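Local coordinates for nicotinate phosphoribosyltransferase (Porphyromonas gingivalis, PDB 2IM5), which probably catalyses the ATP-dependent joining of nicotinate to the ribose phosphate of phosphoribosyl diphosphate, giving nicotinate ribonucleotide for NAD synthesis, at residues 3-14 / 53-66. Sequence-based numbering, arbitrary orientation.
Sequences IIRSILDTDLYK and EIRAMAALSLTRDE
Ser6 and Glu66 join the N-terminal arm of the nicotinate phosphoribosyltransferase N-terminal domain to the capping box that starts helix 64-73; residues 3-8 lie along the connection from helix 44-56. Ser6 OG, turned anti to its own backbone nitrogen (chi1 170°), gives a short hydrogen bond of 2.5 Å to Glu66 OE2, entering on the syn side and 23° out of the carboxylate plane. The same hydroxyl accepts from Leu8 N, an ST turn laid over the type I turn of Ser6 to Asp9. Glu66 OE1 takes Thr63 N on its anti side and also a water, so with Ser6 on OE2 both carboxylate oxygens are engaged; Glu66 N donates in return to Thr63 OG1. The Leu8 side chain slides past the extended Glu66 chain in the opposite direction, Leu8 CD1 3.6 Å from Glu66 CB. Beside it, Ile7 crosses Leu62 at about a right angle, Ile7 CG2 against Leu62 CD1 at 3.7 Å. Leu60 CD2 rests against the carbonyl oxygens of Ile4 and Arg5, and Leu60 CD1 meets Ile4 CG2 at 3.6 Å; Ile4 CB also packs on Met57 CG. Helix 120-134 touches Ile4, Glu53 and Met57, as helix 197-203 touches Ser6 and Glu66 through His198 and His201. At the far end Glu53, bent at chi2 (-61°), lies across Ile3 and receives Ile3 N on the syn lone pair of OE1 at 2.9 Å. Two waters bridge the segments: one links Ile4 N to Glu53 O and OE1, the other Ile7 N to Ser61 O and Glu66 OE1.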
# COMPACT_ATOMS: atom_id res chain seq x y z
N ILE A 3 9.93 -9.29 16.26
CA ILE A 3 10.29 -8.87 14.87
C ILE A 3 9.99 -7.39 14.61
O ILE A 3 10.83 -6.68 14.06
CB ILE A 3 9.58 -9.73 13.82
CG1 ILE A 3 10.18 -11.14 13.81
CG2 ILE A 3 9.71 -9.11 12.44
CD1 ILE A 3 9.55 -12.09 12.80
N ILE A 4 8.80 -6.93 14.98
CA ILE A 4 8.45 -5.53 14.78
C ILE A 4 8.91 -4.77 16.02
O ILE A 4 8.40 -4.99 17.12
CB ILE A 4 6.92 -5.33 14.60
CG1 ILE A 4 6.41 -6.14 13.40
CG2 ILE A 4 6.61 -3.85 14.40
CD1 ILE A 4 7.01 -5.74 12.05
N ARG A 5 9.88 -3.88 15.85
CA ARG A 5 10.43 -3.12 16.97
C ARG A 5 9.95 -1.68 17.07
O ARG A 5 10.04 -1.07 18.13
CB ARG A 5 11.96 -3.13 16.91
CG ARG A 5 12.58 -4.52 17.09
CD ARG A 5 11.99 -5.20 18.32
NE ARG A 5 12.71 -6.42 18.69
CZ ARG A 5 13.93 -6.43 19.23
NH1 ARG A 5 14.57 -5.29 19.46
NH2 ARG A 5 14.50 -7.59 19.54
N SER A 6 9.47 -1.13 15.96
CA SER A 6 9.00 0.25 15.96
C SER A 6 7.55 0.39 15.53
O SER A 6 7.09 -0.27 14.59
CB SER A 6 9.86 1.11 15.04
OG SER A 6 9.27 2.38 14.86
N ILE A 7 6.82 1.27 16.21
CA ILE A 7 5.43 1.48 15.85
C ILE A 7 5.37 2.19 14.49
O ILE A 7 4.31 2.26 13.88
CB ILE A 7 4.71 2.29 16.96
CG1 ILE A 7 3.21 1.98 16.92
CG2 ILE A 7 4.94 3.78 16.77
CD1 ILE A 7 2.49 2.36 18.20
N LEU A 8 6.51 2.71 14.03
CA LEU A 8 6.57 3.39 12.74
C LEU A 8 7.02 2.44 11.63
O LEU A 8 7.11 2.83 10.46
CB LEU A 8 7.53 4.58 12.79
CG LEU A 8 7.23 5.75 13.73
CD1 LEU A 8 8.18 6.89 13.41
CD2 LEU A 8 5.77 6.19 13.57
N ASP A 9 7.31 1.19 11.98
CA ASP A 9 7.73 0.21 10.98
C ASP A 9 6.46 -0.29 10.29
O ASP A 9 5.95 -1.38 10.58
CB ASP A 9 8.49 -0.95 11.64
CG ASP A 9 9.11 -1.90 10.63
OD1 ASP A 9 9.24 -1.54 9.44
OD2 ASP A 9 9.49 -3.03 11.03
N THR A 10 5.95 0.54 9.38
CA THR A 10 4.74 0.25 8.63
C THR A 10 4.71 1.21 7.45
O THR A 10 5.60 2.06 7.31
CB THR A 10 3.49 0.47 9.52
OG1 THR A 10 2.30 0.09 8.80
CG2 THR A 10 3.38 1.92 9.94
N ASP A 11 3.71 1.07 6.59
CA ASP A 11 3.60 1.95 5.43
C ASP A 11 2.92 3.27 5.74
O ASP A 11 2.03 3.34 6.59
CB ASP A 11 2.83 1.26 4.30
CG ASP A 11 3.68 0.23 3.59
OD1 ASP A 11 4.79 0.58 3.15
OD2 ASP A 11 3.23 -0.93 3.46
N LEU A 12 3.35 4.32 5.05
CA LEU A 12 2.79 5.65 5.25
C LEU A 12 1.27 5.66 5.11
O LEU A 12 0.57 6.25 5.91
CB LEU A 12 3.39 6.63 4.24
CG LEU A 12 2.70 8.00 4.19
CD1 LEU A 12 2.93 8.72 5.52
CD2 LEU A 12 3.25 8.81 3.02
N TYR A 13 0.76 4.97 4.08
CA TYR A 13 -0.67 4.98 3.85
C TYR A 13 -1.51 4.44 4.99
O TYR A 13 -2.69 4.76 5.09
CB TYR A 13 -1.00 4.26 2.53
CG TYR A 13 -0.99 2.74 2.58
CD1 TYR A 13 -2.10 2.02 3.02
CD2 TYR A 13 0.13 2.02 2.14
CE1 TYR A 13 -2.11 0.63 3.02
CE2 TYR A 13 0.13 0.63 2.14
CZ TYR A 13 -0.99 -0.06 2.58
OH TYR A 13 -1.00 -1.45 2.56
N LYS A 14 -0.91 3.64 5.87
CA LYS A 14 -1.65 3.11 7.01
C LYS A 14 -2.00 4.26 7.94
O LYS A 14 -3.10 4.30 8.51
CB LYS A 14 -0.82 2.04 7.74
CG LYS A 14 -0.46 0.82 6.87
CD LYS A 14 -1.57 -0.25 6.81
CE LYS A 14 -2.86 0.26 6.17
NZ LYS A 14 -3.85 -0.84 5.93
N GLU A 53 4.17 -13.33 17.67
CA GLU A 53 4.64 -12.05 17.14
C GLU A 53 3.54 -11.01 17.27
O GLU A 53 3.80 -9.85 17.60
CB GLU A 53 5.03 -12.20 15.68
CG GLU A 53 6.29 -13.01 15.44
CD GLU A 53 7.51 -12.40 16.09
OE1 GLU A 53 7.68 -11.16 16.04
OE2 GLU A 53 8.32 -13.16 16.66
N ILE A 54 2.30 -11.42 17.01
CA ILE A 54 1.18 -10.50 17.11
C ILE A 54 1.03 -10.04 18.55
O ILE A 54 0.80 -8.85 18.81
CB ILE A 54 -0.12 -11.17 16.61
CG1 ILE A 54 -0.06 -11.34 15.10
CG2 ILE A 54 -1.32 -10.32 17.01
CD1 ILE A 54 -1.22 -12.12 14.52
N ARG A 55 1.18 -10.96 19.49
CA ARG A 55 1.06 -10.60 20.90
C ARG A 55 2.21 -9.68 21.31
O ARG A 55 2.03 -8.75 22.10
CB ARG A 55 1.04 -11.85 21.78
CG ARG A 55 -0.28 -12.61 21.71
CD ARG A 55 -0.36 -13.68 22.79
NE ARG A 55 0.29 -14.93 22.40
CZ ARG A 55 -0.34 -15.96 21.84
NH1 ARG A 55 -1.65 -15.90 21.61
NH2 ARG A 55 0.34 -17.05 21.53
N ALA A 56 3.40 -9.93 20.76
CA ALA A 56 4.56 -9.11 21.09
C ALA A 56 4.35 -7.65 20.70
O ALA A 56 4.85 -6.75 21.36
CB ALA A 56 5.80 -9.65 20.39
N MET A 57 3.59 -7.42 19.62
CA MET A 57 3.34 -6.06 19.14
C MET A 57 2.60 -5.17 20.14
O MET A 57 2.64 -3.93 20.03
CB MET A 57 2.59 -6.12 17.80
CG MET A 57 3.44 -6.65 16.64
SD MET A 57 2.55 -6.83 15.06
CE MET A 57 2.02 -5.14 14.81
N ALA A 58 1.95 -5.77 21.13
CA ALA A 58 1.22 -5.01 22.13
C ALA A 58 2.16 -4.14 22.97
O ALA A 58 1.72 -3.21 23.64
CB ALA A 58 0.42 -5.94 23.04
N ALA A 59 3.45 -4.45 22.93
CA ALA A 59 4.43 -3.69 23.70
C ALA A 59 4.96 -2.46 22.96
O ALA A 59 5.63 -1.62 23.55
CB ALA A 59 5.60 -4.61 24.09
N LEU A 60 4.66 -2.34 21.67
CA LEU A 60 5.13 -1.20 20.89
C LEU A 60 4.50 0.12 21.34
O LEU A 60 3.33 0.18 21.71
CB LEU A 60 4.81 -1.41 19.41
CG LEU A 60 5.46 -2.61 18.71
CD1 LEU A 60 4.84 -2.79 17.34
CD2 LEU A 60 6.96 -2.41 18.61
N SER A 61 5.30 1.18 21.33
CA SER A 61 4.81 2.50 21.69
C SER A 61 5.70 3.54 21.04
O SER A 61 6.91 3.36 20.89
CB SER A 61 4.79 2.69 23.21
OG SER A 61 6.09 2.73 23.75
N LEU A 62 5.08 4.64 20.63
CA LEU A 62 5.78 5.73 19.96
C LEU A 62 6.84 6.32 20.88
O LEU A 62 6.56 6.65 22.03
CB LEU A 62 4.76 6.81 19.58
CG LEU A 62 5.22 7.93 18.64
CD1 LEU A 62 5.48 7.36 17.24
CD2 LEU A 62 4.13 9.01 18.60
N THR A 63 8.07 6.45 20.39
CA THR A 63 9.13 7.03 21.21
C THR A 63 9.05 8.55 21.06
O THR A 63 8.32 9.07 20.21
CB THR A 63 10.54 6.58 20.76
OG1 THR A 63 10.84 7.15 19.49
CG2 THR A 63 10.62 5.07 20.66
N ARG A 64 9.80 9.26 21.89
CA ARG A 64 9.82 10.71 21.84
C ARG A 64 10.41 11.20 20.51
O ARG A 64 9.90 12.14 19.90
CB ARG A 64 10.62 11.27 23.01
CG ARG A 64 10.42 12.76 23.26
CD ARG A 64 8.93 13.14 23.25
NE ARG A 64 8.10 12.13 23.91
CZ ARG A 64 6.78 12.21 24.05
NH1 ARG A 64 6.12 13.26 23.57
NH2 ARG A 64 6.12 11.23 24.65
N ASP A 65 11.48 10.56 20.05
CA ASP A 65 12.09 10.96 18.78
C ASP A 65 11.16 10.70 17.61
O ASP A 65 11.11 11.49 16.67
CB ASP A 65 13.41 10.22 18.54
CG ASP A 65 14.53 10.70 19.44
OD1 ASP A 65 14.48 11.87 19.88
OD2 ASP A 65 15.48 9.91 19.69
N GLU A 66 10.43 9.59 17.66
CA GLU A 66 9.51 9.26 16.58
C GLU A 66 8.39 10.28 16.53
O GLU A 66 7.97 10.70 15.46
CB GLU A 66 8.96 7.85 16.75
CG GLU A 66 10.04 6.78 16.68
CD GLU A 66 9.50 5.37 16.85
OE1 GLU A 66 8.60 5.17 17.70
OE2 GLU A 66 9.98 4.47 16.13
O HOH W 1 6.29 -8.48 16.37
O HOH W 2 7.89 2.79 18.51